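Local structure of Two-component system sensor histidine kinase (Bacteroides thetaiotaomicron, 3OTT) at residues L28-G33 against N658-N663; G537-N542 against E546-I551; C204-T209 against Y254-D259. The protein probably works as a membrane sensor histidine kinase and transcription regulator, this extracellular part of beta-propellers and a beta-sandwich being an apparent saccharide sensor. All coordinates share one frame; numbering follows the deposited sequence.

Overall arrangement
The three contacts illustrate how the bond type follows the place in a modular beta fold. Interaction 1 joins two domains: a turn of the first propeller meets a loop of the C-terminal beta-sandwich, and charged side chains bridge backbones that never touch. Interaction 2 lies within a single blade of the second propeller, where neighbouring strands share main-chain hydrogen bonds and one face is largely polar. Interaction 3 is buried, the other two only partly; it pairs two aromatic rings between adjacent blades of the first propeller, with no hydrogen bond across it. No two contacts share a strand; interactions 1 and 2 lie on opposite sides of the chain's centre, their own centres about 56 Å apart.

Interaction 1 of 3, residues L28-G33 against N658-N663. With TBR (hexatantalum dodecabromide), chain D.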
loop_
_atom_site.group_PDB
_atom_site.type_symbol
_atom_site.label_atom_id
_atom_site.label_comp_id
_atom_site.label_asym_id
_atom_site.label_seq_id
_atom_site.Cartn_x
_atom_site.Cartn_y
_atom_site.Cartn_z
ATOM N N LEU B 28 -13.916 3.779 20.804
ATOM C CA LEU B 28 -13.153 4.308 19.669
ATOM C C LEU B 28 -11.725 4.306 20.082
ATOM O O LEU B 28 -11.422 4.359 21.251
ATOM C CB LEU B 28 -13.587 5.738 19.369
ATOM C CG LEU B 28 -15.044 5.821 18.957
ATOM C CD1 LEU B 28 -15.564 7.262 19.003
ATOM C CD2 LEU B 28 -15.202 5.187 17.550
ATOM N N GLN B 29 -10.828 4.251 19.121
ATOM C CA GLN B 29 -9.414 4.335 19.406
ATOM C C GLN B 29 -8.831 5.366 18.445
ATOM O O GLN B 29 -8.938 5.185 17.222
ATOM C CB GLN B 29 -8.761 3.001 19.151
ATOM C CG GLN B 29 -7.346 2.985 19.650
ATOM C CD GLN B 29 -6.677 1.613 19.538
ATOM O OE1 GLN B 29 -6.995 0.825 18.640
ATOM N NE2 GLN B 29 -5.726 1.346 20.440
ATOM N N ASP B 30 -8.263 6.458 18.981
ATOM C CA ASP B 30 -7.690 7.509 18.124
ATOM C C ASP B 30 -6.394 7.027 17.469
ATOM O O ASP B 30 -5.899 5.939 17.796
ATOM C CB ASP B 30 -7.523 8.858 18.855
ATOM C CG ASP B 30 -6.663 8.759 20.180
ATOM O OD1 ASP B 30 -5.508 8.285 20.147
ATOM O OD2 ASP B 30 -7.101 9.276 21.237
ATOM N N SER B 31 -5.837 7.832 16.556
ATOM C CA SER B 31 -4.750 7.350 15.676
ATOM C C SER B 31 -3.441 7.237 16.450
ATOM O O SER B 31 -2.449 6.838 15.895
ATOM C CB SER B 31 -4.541 8.294 14.474
ATOM O OG SER B 31 -4.467 9.640 14.956
ATOM N N GLU B 32 -3.461 7.626 17.714
ATOM C CA GLU B 32 -2.267 7.539 18.583
ATOM C C GLU B 32 -2.516 6.488 19.671
ATOM O O GLU B 32 -1.757 6.354 20.586
ATOM C CB GLU B 32 -1.886 8.946 19.134
ATOM C CG GLU B 32 -1.440 9.919 17.979
ATOM C CD GLU B 32 -1.568 11.443 18.277
ATOM O OE1 GLU B 32 -0.510 12.147 18.260
ATOM O OE2 GLU B 32 -2.718 11.942 18.468
ATOM N N GLY B 33 -3.590 5.704 19.531
ATOM C CA GLY B 33 -3.805 4.530 20.406
ATOM C C GLY B 33 -4.586 4.693 21.705
ATOM O O GLY B 33 -4.813 3.711 22.396
ATOM N N ASN B 658 -4.225 21.237 26.814
ATOM C CA ASN B 658 -4.318 19.779 26.810
ATOM C C ASN B 658 -2.953 19.209 26.985
ATOM O O ASN B 658 -2.107 19.257 26.063
ATOM C CB ASN B 658 -4.961 19.204 25.543
ATOM C CG ASN B 658 -5.429 17.713 25.759
ATOM O OD1 ASN B 658 -4.950 17.029 26.662
ATOM N ND2 ASN B 658 -6.361 17.258 24.970
ATOM N N ILE B 659 -2.766 18.625 28.171
ATOM C CA ILE B 659 -1.489 18.112 28.643
ATOM C C ILE B 659 -0.933 17.053 27.687
ATOM O O ILE B 659 0.281 16.934 27.537
ATOM C CB ILE B 659 -1.605 17.579 30.099
ATOM C CG1 ILE B 659 -0.227 17.357 30.733
ATOM C CG2 ILE B 659 -2.424 16.239 30.185
ATOM C CD1 ILE B 659 0.589 18.615 30.886
ATOM N N ARG B 660 -1.810 16.299 27.017
ATOM C CA ARG B 660 -1.340 15.261 26.111
ATOM C C ARG B 660 -0.600 15.820 24.887
ATOM O O ARG B 660 0.237 15.137 24.338
ATOM C CB ARG B 660 -2.522 14.394 25.701
ATOM C CG ARG B 660 -2.193 13.144 24.813
ATOM C CD ARG B 660 -3.492 12.603 24.175
ATOM N NE ARG B 660 -3.195 11.493 23.273
ATOM C CZ ARG B 660 -4.096 10.760 22.623
ATOM N NH1 ARG B 660 -5.391 10.998 22.751
ATOM N NH2 ARG B 660 -3.681 9.774 21.857
ATOM N N TYR B 661 -0.893 17.080 24.507
ATOM C CA TYR B 661 -0.409 17.695 23.266
ATOM C C TYR B 661 0.470 18.919 23.469
ATOM O O TYR B 661 0.531 19.808 22.586
ATOM C CB TYR B 661 -1.606 18.049 22.356
ATOM C CG TYR B 661 -2.312 16.796 21.864
ATOM C CD1 TYR B 661 -1.684 15.903 20.959
ATOM C CD2 TYR B 661 -3.578 16.472 22.349
ATOM C CE1 TYR B 661 -2.329 14.738 20.560
ATOM C CE2 TYR B 661 -4.234 15.303 21.958
ATOM C CZ TYR B 661 -3.615 14.450 21.068
ATOM O OH TYR B 661 -4.300 13.313 20.734
ATOM N N THR B 662 1.100 19.016 24.641
ATOM C CA THR B 662 1.882 20.191 24.954
ATOM C C THR B 662 3.262 19.771 25.318
ATOM O O THR B 662 3.434 18.835 26.086
ATOM C CB THR B 662 1.327 20.986 26.156
ATOM O OG1 THR B 662 -0.090 20.928 26.147
ATOM C CG2 THR B 662 1.674 22.428 25.980
ATOM N N ASN B 663 4.224 20.501 24.775
ATOM C CA ASN B 663 5.632 20.384 25.084
ATOM C C ASN B 663 6.042 21.437 26.158
ATOM O O ASN B 663 7.129 21.359 26.749
ATOM C CB ASN B 663 6.428 20.634 23.775
ATOM C CG ASN B 663 6.043 19.636 22.610
ATOM O OD1 ASN B 663 5.862 20.052 21.442
ATOM N ND2 ASN B 663 5.938 18.335 22.930
HETATM TA TA1 TBR D . 0.481 0.159 15.661
HETATM TA TA2 TBR D . 0.055 0.930 18.258
HETATM TA TA3 TBR D . 2.724 0.695 17.272
HETATM TA TA4 TBR D . 1.598 3.217 17.873
HETATM TA TA5 TBR D . 2.014 2.426 15.223
HETATM TA TA6 TBR D . -0.586 2.584 16.201
HETATM BR BR1 TBR D . -0.833 -1.382 17.293
HETATM BR BR2 TBR D . 2.462 -1.524 15.832
HETATM BR BR3 TBR D . 1.528 0.663 13.363
HETATM BR BR4 TBR D . -1.634 0.993 14.426
HETATM BR BR5 TBR D . 1.858 -0.518 19.429
HETATM BR BR6 TBR D . 4.441 1.446 15.479
HETATM BR BR7 TBR D . 2.926 4.678 16.155
HETATM BR BR8 TBR D . -0.346 4.877 17.441
HETATM BR BR9 TBR D . 0.492 2.660 20.164
HETATM BR BRA TBR D . 3.922 2.441 18.820
HETATM BR BRB TBR D . 0.193 3.903 14.097
HETATM BR BRC TBR D . -2.330 1.840 17.994
#
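Glu32 and Arg660 have the closest CA atoms across this contact yet stand 10.8 Å apart, so the type I turn from Asp30 to Gly33 and the 3-10 segment 659-660 meet through side chains. Arg660 runs extended, with CG trans to its own backbone N (chi1 -175°), and reaches the Asp30 carboxylate end-on. NH1 gives to OD2 at 2.9 Å and NH2 to OD1, also at 2.9 Å, both bonds nearly straight. The two flat groups are twisted by 41°: the oxygens lie close to the guanidinium plane, while the nitrogens sit well out of the carboxylate plane. Asp30 OD1 also closes an Asx turn on Glu32 N, and its OD2 is held by Trp36 NE1. Beside this pair, Tyr661 OH lies over the guanidinium face and donates to Glu32 OE2 at 3.1 Å. On the turn's backbone, Ser31 O comes within 3.3 Å of BR8 of the bound tantalum bromide cluster. The contact ties a propeller blade to the beta-sandwich. With partners on both carboxylate oxygens, Asp30 is fixed in its rotation and probably kept ionised, its charge balanced by Arg660 at the domain junction.

Interaction 2 of 3, residues G537-N542 against E546-I551; sequences GVMRIN and ESQQSI
A beta hairpin closed by a G1 beta bulge forms the outer half of one four-stranded blade of the second propeller, with strand 547-552 at its rim. Asn542 faces both Glu546 and Ser547 at the bulge: Asn542 N donates to Ser547 O at 2.8 Å, while Asn542 O receives weak bonds from the two backbone nitrogens. Farther along, Arg540 and Gln549 form a hydrogen-bonded pair, Arg540 N to Gln549 O being 2.7 Å. Their side chains lie alongside each other on one face, though the Arg540 guanidinium is turned to the next blade, where NH1 binds the carbonyls of Arg584 and Lys585.

The other face carries Met539, Ile541, Gln548 and Ser550. Gln548 bends at chi2 (-92°), which lays its chain across Met539 at about a right angle; CG of Gln548 is 3.5 Å from CG of Met539 and 3.6 Å from its CE. The amide NE2 makes a weak bond to Glu512. Replacing Gln548 by an alanine removes CG and the amide, which would probably open a gap beside the Met539 thioether and take a weak partner from Glu512. Beyond the non-hydrogen-bonded pair of Met539 and Ser550, Val538 and Ile551 return to the Arg540 face, pointing the same way, with CG2 of Val538 3.8 Å from CG1 of Ile551.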
loop_
_atom_site.group_PDB
_atom_site.type_symbol
_atom_site.label_atom_id
_atom_site.label_comp_id
_atom_site.label_asym_id
_atom_site.label_seq_id
_atom_site.Cartn_x
_atom_site.Cartn_y
_atom_site.Cartn_z
ATOM N N GLY B 537 18.216 -33.267 11.613
ATOM C CA GLY B 537 19.225 -33.326 12.654
ATOM C C GLY B 537 20.373 -32.337 12.446
ATOM O O GLY B 537 20.458 -31.615 11.404
ATOM N N VAL B 538 21.218 -32.242 13.472
ATOM C CA VAL B 538 22.415 -31.413 13.374
ATOM C C VAL B 538 23.607 -32.188 13.913
ATOM O O VAL B 538 23.449 -33.148 14.629
ATOM C CB VAL B 538 22.306 -30.052 14.187
ATOM C CG1 VAL B 538 21.055 -29.296 13.841
ATOM C CG2 VAL B 538 22.352 -30.321 15.678
ATOM N N MET B 539 24.795 -31.715 13.586
ATOM C CA MET B 539 26.025 -32.329 14.007
ATOM C C MET B 539 26.911 -31.209 14.568
ATOM O O MET B 539 27.097 -30.145 13.892
ATOM C CB MET B 539 26.741 -32.955 12.800
ATOM C CG MET B 539 28.186 -33.403 13.076
ATOM S SD MET B 539 28.823 -34.675 11.891
ATOM C CE MET B 539 29.917 -33.648 11.111
ATOM N N ARG B 540 27.467 -31.459 15.756
ATOM C CA ARG B 540 28.397 -30.528 16.377
ATOM C C ARG B 540 29.815 -31.045 16.203
ATOM O O ARG B 540 30.103 -32.149 16.563
ATOM C CB ARG B 540 28.076 -30.364 17.860
ATOM C CG ARG B 540 28.936 -29.310 18.528
ATOM C CD ARG B 540 28.655 -29.160 20.035
ATOM N NE ARG B 540 29.031 -30.408 20.687
ATOM C CZ ARG B 540 28.671 -30.787 21.913
ATOM N NH1 ARG B 540 27.895 -30.043 22.692
ATOM N NH2 ARG B 540 29.078 -31.938 22.348
ATOM N N ILE B 541 30.696 -30.221 15.672
ATOM C CA ILE B 541 32.050 -30.592 15.361
ATOM C C ILE B 541 33.033 -29.751 16.166
ATOM O O ILE B 541 32.909 -28.533 16.199
ATOM C CB ILE B 541 32.321 -30.336 13.884
ATOM C CG1 ILE B 541 31.509 -31.315 13.032
ATOM C CG2 ILE B 541 33.815 -30.494 13.523
ATOM C CD1 ILE B 541 31.400 -30.880 11.555
ATOM N N ASN B 542 34.009 -30.391 16.792
ATOM C CA ASN B 542 35.092 -29.634 17.409
ATOM C C ASN B 542 36.360 -29.661 16.511
ATOM O O ASN B 542 36.974 -30.700 16.328
ATOM C CB ASN B 542 35.336 -30.110 18.848
ATOM C CG ASN B 542 36.488 -29.362 19.552
ATOM O OD1 ASN B 542 37.285 -28.619 18.936
ATOM N ND2 ASN B 542 36.589 -29.595 20.854
ATOM N N GLU B 546 38.827 -32.600 15.556
ATOM C CA GLU B 546 37.965 -33.086 14.470
ATOM C C GLU B 546 36.996 -34.175 14.961
ATOM O O GLU B 546 36.669 -35.135 14.246
ATOM C CB GLU B 546 38.817 -33.520 13.269
ATOM C CG GLU B 546 39.375 -32.283 12.551
ATOM C CD GLU B 546 40.415 -32.605 11.467
ATOM O OE1 GLU B 546 40.680 -33.798 11.144
ATOM O OE2 GLU B 546 40.970 -31.622 10.925
ATOM N N SER B 547 36.585 -34.007 16.209
ATOM C CA SER B 547 35.608 -34.830 16.863
ATOM C C SER B 547 34.223 -34.306 16.565
ATOM O O SER B 547 34.046 -33.149 16.205
ATOM C CB SER B 547 35.756 -34.661 18.376
ATOM O OG SER B 547 35.385 -35.866 18.997
ATOM N N GLN B 548 33.226 -35.111 16.875
ATOM C CA GLN B 548 31.944 -34.882 16.296
ATOM C C GLN B 548 30.868 -35.633 17.066
ATOM O O GLN B 548 31.043 -36.801 17.398
ATOM C CB GLN B 548 32.091 -35.382 14.857
ATOM C CG GLN B 548 30.915 -35.414 14.068
ATOM C CD GLN B 548 30.246 -36.728 14.169
ATOM O OE1 GLN B 548 29.224 -36.854 14.850
ATOM N NE2 GLN B 548 30.809 -37.737 13.506
ATOM N N GLN B 549 29.755 -34.961 17.343
ATOM C CA GLN B 549 28.567 -35.588 17.942
ATOM C C GLN B 549 27.332 -35.137 17.135
ATOM O O GLN B 549 27.269 -34.050 16.569
ATOM C CB GLN B 549 28.418 -35.195 19.431
ATOM C CG GLN B 549 28.296 -36.365 20.405
ATOM C CD GLN B 549 27.850 -35.927 21.828
ATOM O OE1 GLN B 549 28.674 -35.848 22.737
ATOM N NE2 GLN B 549 26.544 -35.651 22.010
ATOM N N SER B 550 26.335 -35.982 17.099
ATOM C CA SER B 550 25.264 -35.783 16.183
ATOM C C SER B 550 23.960 -36.165 16.843
ATOM O O SER B 550 23.933 -37.067 17.663
ATOM C CB SER B 550 25.539 -36.684 14.968
ATOM O OG SER B 550 24.663 -36.289 13.975
ATOM N N ILE B 551 22.881 -35.456 16.518
ATOM C CA ILE B 551 21.550 -35.801 17.033
ATOM C C ILE B 551 20.539 -35.693 15.922
ATOM O O ILE B 551 20.771 -35.038 14.917
ATOM C CB ILE B 551 21.061 -34.840 18.154
ATOM C CG1 ILE B 551 21.249 -33.390 17.721
ATOM C CG2 ILE B 551 21.741 -35.144 19.495
ATOM C CD1 ILE B 551 20.224 -32.479 18.255
#

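Interaction 3 of 3, residues C204-T209 against Y254-D259; sequences CVWIGT and YVYHND
Trp206 and Tyr256 make this contact between them, each reaching out from its own blade of the first propeller while the backbones remain far apart, 11.5 Å between their CA atoms. The indole presents the outer corner of its six-membered ring to the face of the phenol, in an offset edge-to-face pair. CH2 of Trp206 does the touching, 3.7 Å from CD1 and 3.8 Å from CE1 of Tyr256, so it rests over one side of the ring and not over its middle. The ring centroids are 5.4 Å apart and the planes meet at 68°.

Torsions set both rings for this meeting: Tyr256 swings CG anti to the backbone N (chi1 174°), whereas in Trp206 CG lies beside the N (chi1 -62°), and the two side chains cross at about a right angle. Each ring is also held by a polar atom of its own. Tyr256 OH donates to Asp259 OD2 at 2.8 Å, and that carboxylate also forms a salt bridge with Lys224; Trp206 NE1 is bonded to Asp199 OD2. The phenol is further flanked on its other face by the backbone N of Asn258, while Cys204 SG lies over a face of the indole, toward its rim.

Both blades close in on the pair. Strand 222-229, the outermost of the Trp206 blade, sends Thr226 against both rings, and strand 245-249 of the following blade brings up Leu245 against both as well, so the aromatic contact belongs to the packing of adjacent propeller sheets.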
loop_
_atom_site.group_PDB
_atom_site.type_symbol
_atom_site.label_atom_id
_atom_site.label_comp_id
_atom_site.label_asym_id
_atom_site.label_seq_id
_atom_site.Cartn_x
_atom_site.Cartn_y
_atom_site.Cartn_z
ATOM N N CYS B 204 -18.613 -12.384 3.518
ATOM C CA CYS B 204 -20.026 -12.262 3.838
ATOM C C CYS B 204 -20.242 -10.995 4.635
ATOM O O CYS B 204 -19.315 -10.362 5.127
ATOM C CB CYS B 204 -20.523 -13.486 4.667
ATOM S SG CYS B 204 -19.638 -13.701 6.291
ATOM N N VAL B 205 -21.505 -10.682 4.809
ATOM C CA VAL B 205 -21.938 -9.749 5.825
ATOM C C VAL B 205 -22.675 -10.548 6.865
ATOM O O VAL B 205 -23.659 -11.163 6.557
ATOM C CB VAL B 205 -22.888 -8.735 5.236
ATOM C CG1 VAL B 205 -23.382 -7.755 6.315
ATOM C CG2 VAL B 205 -22.187 -7.968 4.128
ATOM N N TRP B 206 -22.189 -10.535 8.112
ATOM C CA TRP B 206 -22.932 -11.013 9.263
ATOM C C TRP B 206 -24.025 -10.088 9.724
ATOM O O TRP B 206 -23.846 -8.883 9.705
ATOM C CB TRP B 206 -21.984 -11.187 10.393
ATOM C CG TRP B 206 -20.925 -12.185 10.173
ATOM C CD1 TRP B 206 -19.639 -11.969 9.753
ATOM C CD2 TRP B 206 -21.036 -13.574 10.464
ATOM N NE1 TRP B 206 -18.946 -13.161 9.733
ATOM C CE2 TRP B 206 -19.779 -14.159 10.194
ATOM C CE3 TRP B 206 -22.086 -14.382 10.958
ATOM C CZ2 TRP B 206 -19.532 -15.512 10.393
ATOM C CZ3 TRP B 206 -21.836 -15.773 11.159
ATOM C CH2 TRP B 206 -20.569 -16.304 10.872
ATOM N N ILE B 207 -25.165 -10.663 10.093
ATOM C CA ILE B 207 -26.417 -9.957 10.406
ATOM C C ILE B 207 -27.018 -10.500 11.705
ATOM O O ILE B 207 -27.388 -11.651 11.802
ATOM C CB ILE B 207 -27.458 -10.152 9.273
ATOM C CG1 ILE B 207 -26.828 -9.776 7.906
ATOM C CG2 ILE B 207 -28.663 -9.241 9.524
ATOM C CD1 ILE B 207 -27.423 -10.523 6.749
ATOM N N GLY B 208 -27.015 -9.695 12.746
ATOM C CA GLY B 208 -27.571 -10.120 14.031
ATOM C C GLY B 208 -28.934 -9.497 14.257
ATOM O O GLY B 208 -29.141 -8.296 14.087
ATOM N N THR B 209 -29.863 -10.342 14.645
ATOM C CA THR B 209 -31.243 -10.020 14.825
ATOM C C THR B 209 -31.707 -10.600 16.168
ATOM O O THR B 209 -30.948 -11.253 16.891
ATOM C CB THR B 209 -32.120 -10.664 13.693
ATOM O OG1 THR B 209 -32.099 -12.096 13.817
ATOM C CG2 THR B 209 -31.660 -10.284 12.271
ATOM N N TYR B 254 -20.782 -15.345 22.368
ATOM C CA TYR B 254 -20.655 -16.556 21.591
ATOM C C TYR B 254 -19.536 -16.304 20.620
ATOM O O TYR B 254 -19.357 -15.173 20.135
ATOM C CB TYR B 254 -21.905 -16.881 20.814
ATOM C CG TYR B 254 -23.021 -17.406 21.682
ATOM C CD1 TYR B 254 -23.821 -16.532 22.382
ATOM C CD2 TYR B 254 -23.278 -18.797 21.799
ATOM C CE1 TYR B 254 -24.880 -16.984 23.131
ATOM C CE2 TYR B 254 -24.336 -19.276 22.590
ATOM C CZ TYR B 254 -25.138 -18.344 23.245
ATOM O OH TYR B 254 -26.158 -18.696 24.102
ATOM N N VAL B 255 -18.749 -17.350 20.411
ATOM C CA VAL B 255 -17.584 -17.261 19.564
ATOM C C VAL B 255 -17.740 -18.363 18.495
ATOM O O VAL B 255 -17.798 -19.543 18.821
ATOM C CB VAL B 255 -16.243 -17.462 20.406
ATOM C CG1 VAL B 255 -15.030 -17.498 19.555
ATOM C CG2 VAL B 255 -16.050 -16.436 21.451
ATOM N N TYR B 256 -17.751 -17.950 17.221
ATOM C CA TYR B 256 -17.959 -18.861 16.081
ATOM C C TYR B 256 -16.654 -19.023 15.310
ATOM O O TYR B 256 -15.982 -18.021 14.909
ATOM C CB TYR B 256 -19.080 -18.269 15.163
ATOM C CG TYR B 256 -19.275 -19.055 13.855
ATOM C CD1 TYR B 256 -18.503 -18.769 12.760
ATOM C CD2 TYR B 256 -20.202 -20.150 13.766
ATOM C CE1 TYR B 256 -18.642 -19.480 11.544
ATOM C CE2 TYR B 256 -20.318 -20.883 12.576
ATOM C CZ TYR B 256 -19.530 -20.522 11.471
ATOM O OH TYR B 256 -19.590 -21.167 10.292
ATOM N N HIS B 257 -16.303 -20.259 15.034
ATOM C CA HIS B 257 -15.085 -20.525 14.300
ATOM C C HIS B 257 -15.473 -21.115 12.952
ATOM O O HIS B 257 -15.277 -20.445 11.933
ATOM C CB HIS B 257 -14.102 -21.399 15.111
ATOM C CG HIS B 257 -12.938 -21.912 14.305
ATOM N ND1 HIS B 257 -11.943 -21.088 13.800
ATOM C CD2 HIS B 257 -12.608 -23.171 13.933
ATOM C CE1 HIS B 257 -11.063 -21.815 13.133
ATOM N NE2 HIS B 257 -11.436 -23.082 13.209
ATOM N N ASN B 258 -16.056 -22.322 12.939
ATOM C CA ASN B 258 -16.710 -22.856 11.727
ATOM C C ASN B 258 -17.948 -23.733 12.098
ATOM O O ASN B 258 -18.258 -23.883 13.298
ATOM C CB ASN B 258 -15.709 -23.568 10.758
ATOM C CG ASN B 258 -15.020 -24.751 11.396
ATOM O OD1 ASN B 258 -15.574 -25.386 12.300
ATOM N ND2 ASN B 258 -13.788 -25.048 10.958
ATOM N N ASP B 259 -18.638 -24.293 11.107
ATOM C CA ASP B 259 -19.818 -25.150 11.384
ATOM C C ASP B 259 -19.496 -26.407 12.157
ATOM O O ASP B 259 -20.385 -26.923 12.848
ATOM C CB ASP B 259 -20.557 -25.609 10.101
ATOM C CG ASP B 259 -21.405 -24.504 9.478
ATOM O OD1 ASP B 259 -22.253 -24.792 8.604
ATOM O OD2 ASP B 259 -21.255 -23.337 9.862
#